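DNA ligase (Archaeoglobus fulgidus, PDB 3GDE) probably seals nicks in double-stranded DNA during replication, recombination and repair, using ATP and a magnesium cofactor. Local coordinates at residues 252-257 and 311-316; 302-307 and 333-338. All coordinates share one frame; numbering follows the deposited sequence.

Interaction 1. Residues 252-257 and 311-316. With PO4 (phosphate ion), chain C.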
loop_
_atom_site.group_PDB
_atom_site.type_symbol
_atom_site.label_atom_id
_atom_site.label_comp_id
_atom_site.label_asym_id
_atom_site.label_seq_id
_atom_site.Cartn_x
_atom_site.Cartn_y
_atom_site.Cartn_z
ATOM N N LYS A 252 -13.358 -15.743 -11.881
ATOM C CA LYS A 252 -12.853 -14.907 -10.809
ATOM C C LYS A 252 -12.900 -15.658 -9.484
ATOM O O LYS A 252 -13.982 -15.901 -8.938
ATOM C CB LYS A 252 -13.615 -13.592 -10.681
ATOM C CG LYS A 252 -12.920 -12.675 -9.695
ATOM C CD LYS A 252 -13.542 -11.315 -9.651
ATOM C CE LYS A 252 -12.603 -10.329 -8.988
ATOM N NZ LYS A 252 -12.319 -10.700 -7.582
ATOM N N PHE A 253 -11.715 -15.995 -8.973
ATOM C CA PHE A 253 -11.558 -16.775 -7.742
ATOM C C PHE A 253 -11.773 -15.995 -6.438
ATOM O O PHE A 253 -11.444 -14.819 -6.332
ATOM C CB PHE A 253 -10.175 -17.441 -7.715
ATOM C CG PHE A 253 -9.922 -18.353 -8.882
ATOM C CD1 PHE A 253 -10.353 -19.680 -8.853
ATOM C CD2 PHE A 253 -9.250 -17.887 -10.014
ATOM C CE1 PHE A 253 -10.121 -20.529 -9.938
ATOM C CE2 PHE A 253 -9.015 -18.723 -11.108
ATOM C CZ PHE A 253 -9.452 -20.045 -11.072
ATOM N N ASP A 254 -12.342 -16.672 -5.451
ATOM C CA ASP A 254 -12.332 -16.180 -4.083
ATOM C C ASP A 254 -10.968 -16.542 -3.500
ATOM O O ASP A 254 -10.766 -17.647 -2.976
ATOM C CB ASP A 254 -13.469 -16.805 -3.264
ATOM C CG ASP A 254 -13.519 -16.285 -1.826
ATOM O OD1 ASP A 254 -12.606 -15.541 -1.411
ATOM O OD2 ASP A 254 -14.479 -16.621 -1.100
ATOM N N GLY A 255 -10.025 -15.615 -3.631
ATOM C CA GLY A 255 -8.673 -15.817 -3.129
ATOM C C GLY A 255 -7.875 -14.530 -3.070
ATOM O O GLY A 255 -8.448 -13.440 -3.113
ATOM N N SER A 256 -6.552 -14.661 -2.953
ATOM C CA SER A 256 -5.666 -13.505 -2.912
ATOM C C SER A 256 -4.725 -13.490 -4.099
ATOM O O SER A 256 -4.026 -14.456 -4.354
ATOM C CB SER A 256 -4.870 -13.461 -1.616
ATOM O OG SER A 256 -5.739 -13.494 -0.508
ATOM N N ARG A 257 -4.701 -12.368 -4.805
ATOM C CA ARG A 257 -3.810 -12.207 -5.931
ATOM C C ARG A 257 -2.332 -12.167 -5.502
ATOM O O ARG A 257 -1.972 -11.576 -4.480
ATOM C CB ARG A 257 -4.181 -10.970 -6.722
ATOM C CG ARG A 257 -3.648 -11.017 -8.128
ATOM C CD ARG A 257 -4.338 -10.027 -9.013
ATOM N NE ARG A 257 -3.598 -9.840 -10.247
ATOM C CZ ARG A 257 -3.867 -8.892 -11.137
ATOM N NH1 ARG A 257 -4.867 -8.035 -10.921
ATOM N NH2 ARG A 257 -3.128 -8.791 -12.234
ATOM N N MET A 311 -12.172 -22.400 0.390
ATOM C CA MET A 311 -12.334 -21.598 1.599
ATOM C C MET A 311 -12.243 -20.112 1.251
ATOM O O MET A 311 -11.669 -19.762 0.220
ATOM C CB MET A 311 -11.280 -21.994 2.634
ATOM C CG MET A 311 -11.417 -23.428 3.117
ATOM S SD MET A 311 -12.911 -23.646 4.116
ATOM C CE MET A 311 -13.328 -25.345 3.733
ATOM N N PRO A 312 -12.796 -19.230 2.111
ATOM C CA PRO A 312 -12.833 -17.797 1.780
ATOM C C PRO A 312 -11.448 -17.137 1.869
ATOM O O PRO A 312 -10.567 -17.638 2.565
ATOM C CB PRO A 312 -13.793 -17.225 2.829
ATOM C CG PRO A 312 -13.610 -18.114 4.009
ATOM C CD PRO A 312 -13.393 -19.495 3.436
ATOM N N PHE A 313 -11.277 -16.015 1.178
ATOM C CA PHE A 313 -9.951 -15.411 0.972
ATOM C C PHE A 313 -9.218 -14.967 2.240
ATOM O O PHE A 313 -7.992 -14.928 2.253
ATOM C CB PHE A 313 -10.025 -14.249 -0.030
ATOM C CG PHE A 313 -10.533 -12.971 0.559
ATOM C CD1 PHE A 313 -9.646 -11.964 0.925
ATOM C CD2 PHE A 313 -11.896 -12.774 0.758
ATOM C CE1 PHE A 313 -10.107 -10.777 1.481
ATOM C CE2 PHE A 313 -12.369 -11.589 1.315
ATOM C CZ PHE A 313 -11.472 -10.588 1.674
ATOM N N GLN A 314 -9.957 -14.620 3.290
ATOM C CA GLN A 314 -9.326 -14.145 4.526
ATOM C C GLN A 314 -8.538 -15.260 5.225
ATOM O O GLN A 314 -7.704 -14.990 6.083
ATOM C CB GLN A 314 -10.336 -13.479 5.477
ATOM C CG GLN A 314 -11.295 -14.438 6.214
ATOM C CD GLN A 314 -12.571 -14.752 5.439
ATOM O OE1 GLN A 314 -13.470 -15.391 5.971
ATOM N NE2 GLN A 314 -12.661 -14.300 4.190
ATOM N N HIS A 315 -8.808 -16.504 4.830
ATOM C CA HIS A 315 -7.996 -17.646 5.233
ATOM C C HIS A 315 -6.601 -17.581 4.606
ATOM O O HIS A 315 -5.610 -17.860 5.282
ATOM C CB HIS A 315 -8.697 -18.964 4.882
ATOM C CG HIS A 315 -9.857 -19.288 5.771
ATOM N ND1 HIS A 315 -10.101 -20.560 6.240
ATOM C CD2 HIS A 315 -10.841 -18.507 6.279
ATOM C CE1 HIS A 315 -11.187 -20.549 6.995
ATOM N NE2 HIS A 315 -11.655 -19.315 7.034
ATOM N N VAL A 316 -6.523 -17.218 3.325
ATOM C CA VAL A 316 -5.224 -16.969 2.684
ATOM C C VAL A 316 -4.505 -15.805 3.387
ATOM O O VAL A 316 -3.291 -15.853 3.594
ATOM C CB VAL A 316 -5.338 -16.675 1.161
ATOM C CG1 VAL A 316 -3.955 -16.485 0.553
ATOM C CG2 VAL A 316 -6.083 -17.793 0.424
HETATM P P PO4 C . -12.327 -7.547 -5.681
HETATM O O1 PO4 C . -12.507 -9.024 -5.424
HETATM O O2 PO4 C . -13.304 -7.022 -6.703
HETATM O O3 PO4 C . -12.496 -6.807 -4.378
HETATM O O4 PO4 C . -10.941 -7.327 -6.226
HETATM O O HOH W 1 -9.352 -18.354 -0.662
HETATM O O HOH W 2 -12.036 -20.110 -2.445
#
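D254 lays its carboxylate against the turn at P312 and F313, where it overlaps P312 and the base of the F313 side chain. Its CG stands anti to the backbone N (chi1 -178°), which carries both oxygens across to the other segment. OD1 accepts a weak hydrogen bond from the backbone, with F313 N at 2.9 Å from D254 OD1 but the N-H bent to 125°. The same oxygen lies 3.2 Å from F313 CB and meets the F313 ring at its edge, the carboxylate and ring planes standing 50° apart. The other oxygen, OD2, rests 3.5 Å from P312 CA. One step on, G255 brings its backbone against F313, with G255 O 3.6 Å from F313 CB, and S256 sets its hydroxyl alongside V316, with S256 OG 3.6 Å from V316 CB.

K252, D254 and G255 belong to the KxDG signature of the nucleotidyltransferase domain of ATP-dependent ligases, in which the lysine is the predicted site of the AMP adduct. The K252 side chain runs extended until it bends at chi4, and NZ donates a hydrogen bond to O1 of a phosphate ion, K252 NZ to PO4 O1 being 2.7 Å. That ion probably came from the crystallisation liquor; K420 also binds it, and E398 forms a salt bridge with K252. R257, a predicted ATP-binding residue, turns instead to D299. Between the segments, two waters each donate to both D254 O and M311 O, a doubled bridge that lets two backbone acceptors 3.9 Å apart, D254 O and M311 O, face each other. The far part of the F313 ring leads away from the motif toward R529 and R531.

Interaction 2. Residues 302-307 and 333-338; sequences VIAVKE and IPLEAH
E336 and I303 face each other as an antiparallel hydrogen-bonded pair, each backbone N-H reaching the other's carbonyl: I303 N to E336 O is 2.9 Å and E336 N to I303 O 3.0 Å. Both bonds are nearly straight, at 170° and 165°. On the sheet face shared with I303, the E336 side chain crosses V305 at about a right angle, its CD and OE2 lying over the two methyls, with E336 OE2 3.4 Å from V305 CG2. CG of E336 sits between its backbone N and carbonyl carbon (chi1 49°) and the chain is extended beyond it, which sends the carboxylate across V305 while CG packs on I303 CG1. I303 in turn directs CD1 to the H338 imidazole, I303 CD1 to H338 NE2 being 3.4 Å, and H338 NE2 gives a weak hydrogen bond to E336 OE1. An alanine in place of E336 would probably leave that imidazole N-H without this acceptor and uncover the V305 methyls.

On the other face of the sheet the contacts are apolar: V302 CG1 meets L335 CD1 at 4.0 Å, and A304 CB meets I333 CG2. V316 of helix 313-321 covers V302 and A304 there. Beyond A304 the partner is the loop residue P334: V305 N bonds to P334 O at 3.2 Å, from above the carbonyl plane, and a water donates to both V305 O and P334 O. K306 lays CD beside the proline ring and sends NZ to K332 O at the end of helix 327-332.

Such antiparallel pairing is part of the sheet framework of the adenylation domain. Its two faces differ in chemistry: aliphatic contacts bind one, whereas on the other a carboxylate lies between valine methyls and an imidazole that its negative charge may help to polarise.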
loop_
_atom_site.group_PDB
_atom_site.type_symbol
_atom_site.label_atom_id
_atom_site.label_comp_id
_atom_site.label_asym_id
_atom_site.label_seq_id
_atom_site.Cartn_x
_atom_site.Cartn_y
_atom_site.Cartn_z
ATOM N N VAL A 302 -4.018 -17.166 -5.303
ATOM C CA VAL A 302 -3.865 -18.202 -4.281
ATOM C C VAL A 302 -5.204 -18.389 -3.558
ATOM O O VAL A 302 -5.817 -17.415 -3.095
ATOM C CB VAL A 302 -2.727 -17.862 -3.293
ATOM C CG1 VAL A 302 -2.709 -18.826 -2.122
ATOM C CG2 VAL A 302 -1.397 -17.916 -4.007
ATOM N N ILE A 303 -5.668 -19.633 -3.484
ATOM C CA ILE A 303 -6.920 -19.924 -2.797
ATOM C C ILE A 303 -6.704 -20.919 -1.663
ATOM O O ILE A 303 -5.827 -21.786 -1.737
ATOM C CB ILE A 303 -8.059 -20.400 -3.764
ATOM C CG1 ILE A 303 -7.732 -21.771 -4.375
ATOM C CG2 ILE A 303 -8.353 -19.343 -4.836
ATOM C CD1 ILE A 303 -8.770 -22.296 -5.347
ATOM N N ALA A 304 -7.492 -20.777 -0.604
ATOM C CA ALA A 304 -7.451 -21.715 0.505
ATOM C C ALA A 304 -8.413 -22.853 0.203
ATOM O O ALA A 304 -9.546 -22.616 -0.203
ATOM C CB ALA A 304 -7.815 -21.023 1.806
ATOM N N VAL A 305 -7.942 -24.089 0.368
ATOM C CA VAL A 305 -8.780 -25.284 0.186
ATOM C C VAL A 305 -8.699 -26.192 1.417
ATOM O O VAL A 305 -7.708 -26.177 2.143
ATOM C CB VAL A 305 -8.431 -26.074 -1.109
ATOM C CG1 VAL A 305 -8.646 -25.207 -2.345
ATOM C CG2 VAL A 305 -7.008 -26.601 -1.066
ATOM N N LYS A 306 -9.752 -26.964 1.661
ATOM C CA LYS A 306 -9.781 -27.863 2.815
ATOM C C LYS A 306 -10.672 -29.074 2.529
ATOM O O LYS A 306 -11.866 -28.929 2.237
ATOM C CB LYS A 306 -10.218 -27.114 4.083
ATOM C CG LYS A 306 -10.020 -27.881 5.398
ATOM C CD LYS A 306 -8.563 -27.938 5.849
ATOM C CE LYS A 306 -8.469 -28.219 7.353
ATOM N NZ LYS A 306 -7.068 -28.457 7.833
ATOM N N GLU A 307 -10.064 -30.261 2.605
ATOM C CA GLU A 307 -10.703 -31.531 2.232
ATOM C C GLU A 307 -11.456 -31.396 0.905
ATOM O O GLU A 307 -12.631 -31.752 0.805
ATOM C CB GLU A 307 -11.633 -32.053 3.345
ATOM C CG GLU A 307 -11.093 -31.936 4.777
ATOM C CD GLU A 307 -10.131 -33.056 5.170
ATOM O OE1 GLU A 307 -9.203 -32.782 5.971
ATOM O OE2 GLU A 307 -10.298 -34.208 4.694
ATOM N N ILE A 333 -4.356 -24.472 7.195
ATOM C CA ILE A 333 -4.855 -23.800 5.993
ATOM C C ILE A 333 -4.013 -24.207 4.777
ATOM O O ILE A 333 -3.028 -23.537 4.456
ATOM C CB ILE A 333 -4.842 -22.240 6.160
ATOM C CG1 ILE A 333 -5.399 -21.825 7.530
ATOM C CG2 ILE A 333 -5.575 -21.555 5.015
ATOM C CD1 ILE A 333 -5.087 -20.391 7.929
ATOM N N PRO A 334 -4.371 -25.334 4.128
ATOM C CA PRO A 334 -3.776 -25.703 2.841
ATOM C C PRO A 334 -4.096 -24.691 1.736
ATOM O O PRO A 334 -5.113 -23.995 1.804
ATOM C CB PRO A 334 -4.435 -27.053 2.523
ATOM C CG PRO A 334 -4.853 -27.591 3.865
ATOM C CD PRO A 334 -5.317 -26.364 4.596
ATOM N N LEU A 335 -3.225 -24.616 0.731
ATOM C CA LEU A 335 -3.397 -23.662 -0.356
ATOM C C LEU A 335 -3.149 -24.289 -1.714
ATOM O O LEU A 335 -2.440 -25.289 -1.828
ATOM C CB LEU A 335 -2.448 -22.474 -0.189
ATOM C CG LEU A 335 -2.459 -21.646 1.097
ATOM C CD1 LEU A 335 -1.248 -20.713 1.124
ATOM C CD2 LEU A 335 -3.750 -20.868 1.255
ATOM N N GLU A 336 -3.744 -23.689 -2.744
ATOM C CA GLU A 336 -3.329 -23.942 -4.118
ATOM C C GLU A 336 -3.293 -22.649 -4.916
ATOM O O GLU A 336 -3.914 -21.658 -4.529
ATOM C CB GLU A 336 -4.185 -25.009 -4.796
ATOM C CG GLU A 336 -5.666 -24.828 -4.658
ATOM C CD GLU A 336 -6.423 -26.066 -5.061
ATOM O OE1 GLU A 336 -7.163 -26.006 -6.059
ATOM O OE2 GLU A 336 -6.265 -27.104 -4.386
ATOM N N ALA A 337 -2.537 -22.666 -6.012
ATOM C CA ALA A 337 -2.320 -21.480 -6.828
ATOM C C ALA A 337 -2.842 -21.701 -8.237
ATOM O O ALA A 337 -2.629 -22.759 -8.824
ATOM C CB ALA A 337 -0.839 -21.108 -6.856
ATOM N N HIS A 338 -3.541 -20.693 -8.754
ATOM C CA HIS A 338 -4.077 -20.698 -10.109
ATOM C C HIS A 338 -3.518 -19.507 -10.862
ATOM O O HIS A 338 -3.806 -18.356 -10.529
ATOM C CB HIS A 338 -5.603 -20.643 -10.096
ATOM C CG HIS A 338 -6.243 -21.799 -9.390
ATOM N ND1 HIS A 338 -7.024 -22.727 -10.043
ATOM C CD2 HIS A 338 -6.206 -22.185 -8.093
ATOM C CE1 HIS A 338 -7.449 -23.629 -9.178
ATOM N NE2 HIS A 338 -6.960 -23.326 -7.989
HETATM O O HOH W 3 -7.229 -23.899 3.365
#

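How the interactions relate
The two contacts lie side by side in the ATP-dependent ligase domain, their centres about 8 Å apart, and their segments alternate along the chain: 252-257, 302-307, 311-316, 333-338. Strand 296-306 joins them, pairing antiparallel with strand 256-262 and also with strand 335-342. Backbone bonds tie the contacts directly, S256 N to V302 O and M311 N to A304 O. Helix 313-321 touches both contacts, meeting the loop after the predicted adenylated lysine and the sheet of interaction 2. F253 of the motif also meets H338 of strand 335-342 ring to ring and packs on I303, so the KxDG segment touches both strands of interaction 2.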